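PDB 1H80: iota-carrageenase from Alteromonas sp., which hydrolyses internal beta-1,4 linkages of iota-carrageenan, a sulfated galactan of red algal cell walls, with inversion of anomeric configuration. Local coordinates for residues A[273-279]-A[406-412]. Sequence-based numbering, arbitrary orientation.
Sequences SAVRSDS and AVIDTTP. With CA (calcium ion), chain E.
Val275, Arg276 and Ser277 pair in parallel with Val407, Ile408 and Asp409, the strand axes 4.7 Å apart and only 4° from parallel; hydrogen bonds run from Ile408 N to Val275 O, from Ser277 N to Ile408 O and from Thr410 N to Ser277 O. Val275, Val407, Ser277 and Asp409 share one face of this ladder, where Val275 CB approaches Val407 CG2 at 4.4 Å. On the other face, Ile408 CG1 and CD1 lie against Ser273, CG1 coming within 3.6 Å of its OG. Arg276 forms a side-on salt bridge with Asp278, NE to OD1 at 2.9 Å with a 172° N-H...O angle and NH2 to OD2, each oxygen using its syn lone pair; the two-point grip should restrain the carboxylate's rotation. Water 2 links that OD1 to Thr410 OG1. Asp409 OD1 accepts hydrogen bonds from Thr411 N, closing an Asx turn, and from Thr411 OG1 at 2.6 Å; chi1 of 61° sets this hydroxyl between backbone N and carbonyl carbon, where it also binds calcium at 2.5 Å. Asp418, Tyr419 and Asp420 supply further ligands. These are neighbouring rungs of the right-handed parallel beta-helix: strand 250-252 flanks 275-277, strand 438-439 flanks 407-409, and Val275 and Val407 pack inward on strands 351-359 and 421-429, respectively.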
ATOM      1  N   SER A 273       4.853   7.231  12.493  1.00 14.57           N
ATOM      2  CA  SER A 273       4.160   6.513  13.553  1.00 14.16           C
ATOM      3  C   SER A 273       4.008   5.090  13.037  1.00 14.72           C
ATOM      4  O   SER A 273       4.279   4.825  11.866  1.00 14.63           O
ATOM      5  CB  SER A 273       2.787   7.127  13.839  1.00 15.93           C
ATOM      6  OG  SER A 273       1.901   6.970  12.745  1.00 17.10           O
ATOM      7  N   ALA A 274       3.594   4.172  13.899  1.00 13.72           N
ATOM      8  CA  ALA A 274       3.419   2.788  13.471  1.00 13.52           C
ATOM      9  C   ALA A 274       2.051   2.641  12.818  1.00 13.70           C
ATOM     10  O   ALA A 274       1.906   2.002  11.772  1.00 14.01           O
ATOM     11  CB  ALA A 274       3.545   1.853  14.664  1.00 14.44           C
ATOM     12  N   VAL A 275       1.048   3.240  13.447  1.00 13.93           N
ATOM     13  CA  VAL A 275      -0.315   3.188  12.943  1.00 14.41           C
ATOM     14  C   VAL A 275      -0.825   4.609  12.780  1.00 15.16           C
ATOM     15  O   VAL A 275      -0.565   5.476  13.617  1.00 14.84           O
ATOM     16  CB  VAL A 275      -1.247   2.438  13.919  1.00 15.06           C
ATOM     17  CG1 VAL A 275      -2.662   2.378  13.351  1.00 15.35           C
ATOM     18  CG2 VAL A 275      -0.711   1.039  14.172  1.00 15.51           C
ATOM     19  N   ARG A 276      -1.544   4.844  11.692  1.00 14.32           N
ATOM     20  CA  ARG A 276      -2.094   6.159  11.429  1.00 16.05           C
ATOM     21  C   ARG A 276      -3.511   6.031  10.901  1.00 16.41           C
ATOM     22  O   ARG A 276      -3.783   5.225  10.017  1.00 16.24           O
ATOM     23  CB  ARG A 276      -1.233   6.891  10.405  1.00 16.77           C
ATOM     24  CG  ARG A 276      -1.860   8.164   9.884  1.00 18.57           C
ATOM     25  CD  ARG A 276      -0.973   8.804   8.840  1.00 19.88           C
ATOM     26  NE  ARG A 276      -1.754   9.556   7.866  1.00 21.40           N
ATOM     27  CZ  ARG A 276      -1.245  10.106   6.771  1.00 22.59           C
ATOM     28  NH1 ARG A 276       0.049   9.991   6.510  1.00 22.88           N
ATOM     29  NH2 ARG A 276      -2.034  10.768   5.933  1.00 24.39           N
ATOM     30  N   SER A 277      -4.415   6.829  11.456  1.00 16.38           N
ATOM     31  CA  SER A 277      -5.804   6.819  11.025  1.00 16.89           C
ATOM     32  C   SER A 277      -6.236   8.242  10.709  1.00 17.43           C
ATOM     33  O   SER A 277      -6.110   9.140  11.544  1.00 17.55           O
ATOM     34  CB  SER A 277      -6.696   6.223  12.115  1.00 17.08           C
ATOM     35  OG  SER A 277      -6.342   4.873  12.367  0.50 16.18           O
ATOM     36  N   ASP A 278      -6.733   8.440   9.492  1.00 17.60           N
ATOM     37  CA  ASP A 278      -7.183   9.750   9.044  1.00 18.03           C
ATOM     38  C   ASP A 278      -8.697   9.816   9.060  1.00 18.78           C
ATOM     39  O   ASP A 278      -9.378   8.811   8.876  1.00 18.79           O
ATOM     40  CB  ASP A 278      -6.721  10.031   7.612  1.00 19.50           C
ATOM     41  CG  ASP A 278      -5.218  10.118   7.478  1.00 20.59           C
ATOM     42  OD1 ASP A 278      -4.511  10.083   8.507  1.00 21.62           O
ATOM     43  OD2 ASP A 278      -4.746  10.228   6.327  1.00 22.34           O
ATOM     44  N   SER A 279      -9.224  11.011   9.267  1.00 19.10           N
ATOM     45  CA  SER A 279     -10.664  11.187   9.273  1.00 20.02           C
ATOM     46  C   SER A 279     -11.203  10.996   7.861  1.00 19.55           C
ATOM     47  O   SER A 279     -10.518  11.267   6.875  1.00 19.13           O
ATOM     48  CB  SER A 279     -11.018  12.591   9.760  1.00 21.23           C
ATOM     49  OG  SER A 279     -12.411  12.830   9.648  1.00 23.94           O
ATOM     50  N   ALA A 406       3.719   6.711  18.375  1.00 14.30           N
ATOM     51  CA  ALA A 406       3.502   5.296  18.119  1.00 14.54           C
ATOM     52  C   ALA A 406       2.235   5.212  17.278  1.00 14.75           C
ATOM     53  O   ALA A 406       2.148   4.441  16.323  1.00 14.57           O
ATOM     54  CB  ALA A 406       3.305   4.543  19.428  1.00 15.11           C
ATOM     55  N   VAL A 407       1.254   6.034  17.638  1.00 14.49           N
ATOM     56  CA  VAL A 407      -0.026   6.059  16.953  1.00 15.24           C
ATOM     57  C   VAL A 407      -0.518   7.473  16.677  1.00 15.94           C
ATOM     58  O   VAL A 407      -0.407   8.360  17.522  1.00 16.12           O
ATOM     59  CB  VAL A 407      -1.103   5.339  17.792  1.00 15.95           C
ATOM     60  CG1 VAL A 407      -2.467   5.447  17.109  1.00 16.27           C
ATOM     61  CG2 VAL A 407      -0.714   3.882  17.994  1.00 15.96           C
ATOM     62  N   ILE A 408      -1.043   7.676  15.476  1.00 15.79           N
ATOM     63  CA  ILE A 408      -1.611   8.956  15.094  1.00 17.04           C
ATOM     64  C   ILE A 408      -3.052   8.652  14.717  1.00 18.04           C
ATOM     65  O   ILE A 408      -3.320   7.783  13.883  1.00 18.09           O
ATOM     66  CB  ILE A 408      -0.879   9.584  13.893  1.00 17.07           C
ATOM     67  CG1 ILE A 408       0.552   9.953  14.297  1.00 16.88           C
ATOM     68  CG2 ILE A 408      -1.623  10.839  13.428  1.00 17.34           C
ATOM     69  CD1 ILE A 408       1.377  10.552  13.172  1.00 17.57           C
ATOM     70  N   ASP A 409      -3.983   9.340  15.364  1.00 18.61           N
ATOM     71  CA  ASP A 409      -5.399   9.140  15.090  1.00 20.13           C
ATOM     72  C   ASP A 409      -6.052  10.505  14.986  1.00 21.44           C
ATOM     73  O   ASP A 409      -6.309  11.150  16.003  1.00 22.41           O
ATOM     74  CB  ASP A 409      -6.057   8.351  16.218  1.00 20.13           C
ATOM     75  CG  ASP A 409      -7.516   8.031  15.934  0.50 19.43           C
ATOM     76  OD1 ASP A 409      -8.171   8.823  15.223  0.50 18.18           O
ATOM     77  OD2 ASP A 409      -8.012   6.997  16.430  0.50 20.02           O
ATOM     78  N   THR A 410      -6.321  10.944  13.762  1.00 22.63           N
ATOM     79  CA  THR A 410      -6.940  12.243  13.559  1.00 24.52           C
ATOM     80  C   THR A 410      -8.424  12.144  13.218  1.00 24.67           C
ATOM     81  O   THR A 410      -8.974  13.029  12.568  1.00 25.25           O
ATOM     82  CB  THR A 410      -6.216  13.045  12.452  1.00 25.57           C
ATOM     83  OG1 THR A 410      -6.200  12.289  11.236  1.00 27.28           O
ATOM     84  CG2 THR A 410      -4.780  13.353  12.871  1.00 26.71           C
ATOM     85  N   THR A 411      -9.067  11.063  13.649  1.00 25.19           N
ATOM     86  CA  THR A 411     -10.497  10.905  13.405  1.00 25.96           C
ATOM     87  C   THR A 411     -11.207  11.768  14.446  1.00 27.61           C
ATOM     88  O   THR A 411     -10.774  11.847  15.595  1.00 27.96           O
ATOM     89  CB  THR A 411     -10.957   9.440  13.555  1.00 25.34           C
ATOM     90  OG1 THR A 411     -10.696   8.983  14.886  1.00 24.13           O
ATOM     91  CG2 THR A 411     -10.227   8.549  12.558  1.00 24.52           C
ATOM     92  N   PRO A 412     -12.304  12.432  14.055  1.00 28.90           N
ATOM     93  CA  PRO A 412     -13.066  13.297  14.964  1.00 30.61           C
ATOM     94  C   PRO A 412     -13.816  12.555  16.069  1.00 31.69           C
ATOM     95  O   PRO A 412     -14.949  12.113  15.870  1.00 32.46           O
ATOM     96  CB  PRO A 412     -14.008  14.029  14.017  1.00 30.50           C
ATOM     97  CG  PRO A 412     -14.305  12.974  12.990  1.00 29.84           C
ATOM     98  CD  PRO A 412     -12.933  12.391  12.722  1.00 29.74           C
TER
HETATM   99 CA    CA E1494     -12.486   7.877  16.204  1.00 27.43          CA
HETATM  100  O   HOH W   1      -4.795   5.246  14.504  1.00 20.90           O
HETATM  101  O   HOH W   2      -3.706  11.346  10.650  1.00 31.15           O
HETATM  102  O   HOH W   3      -7.447  13.541   9.295  1.00 26.23           O
HETATM  103  O   HOH W   4     -10.555   6.407  16.903  1.00 33.16           O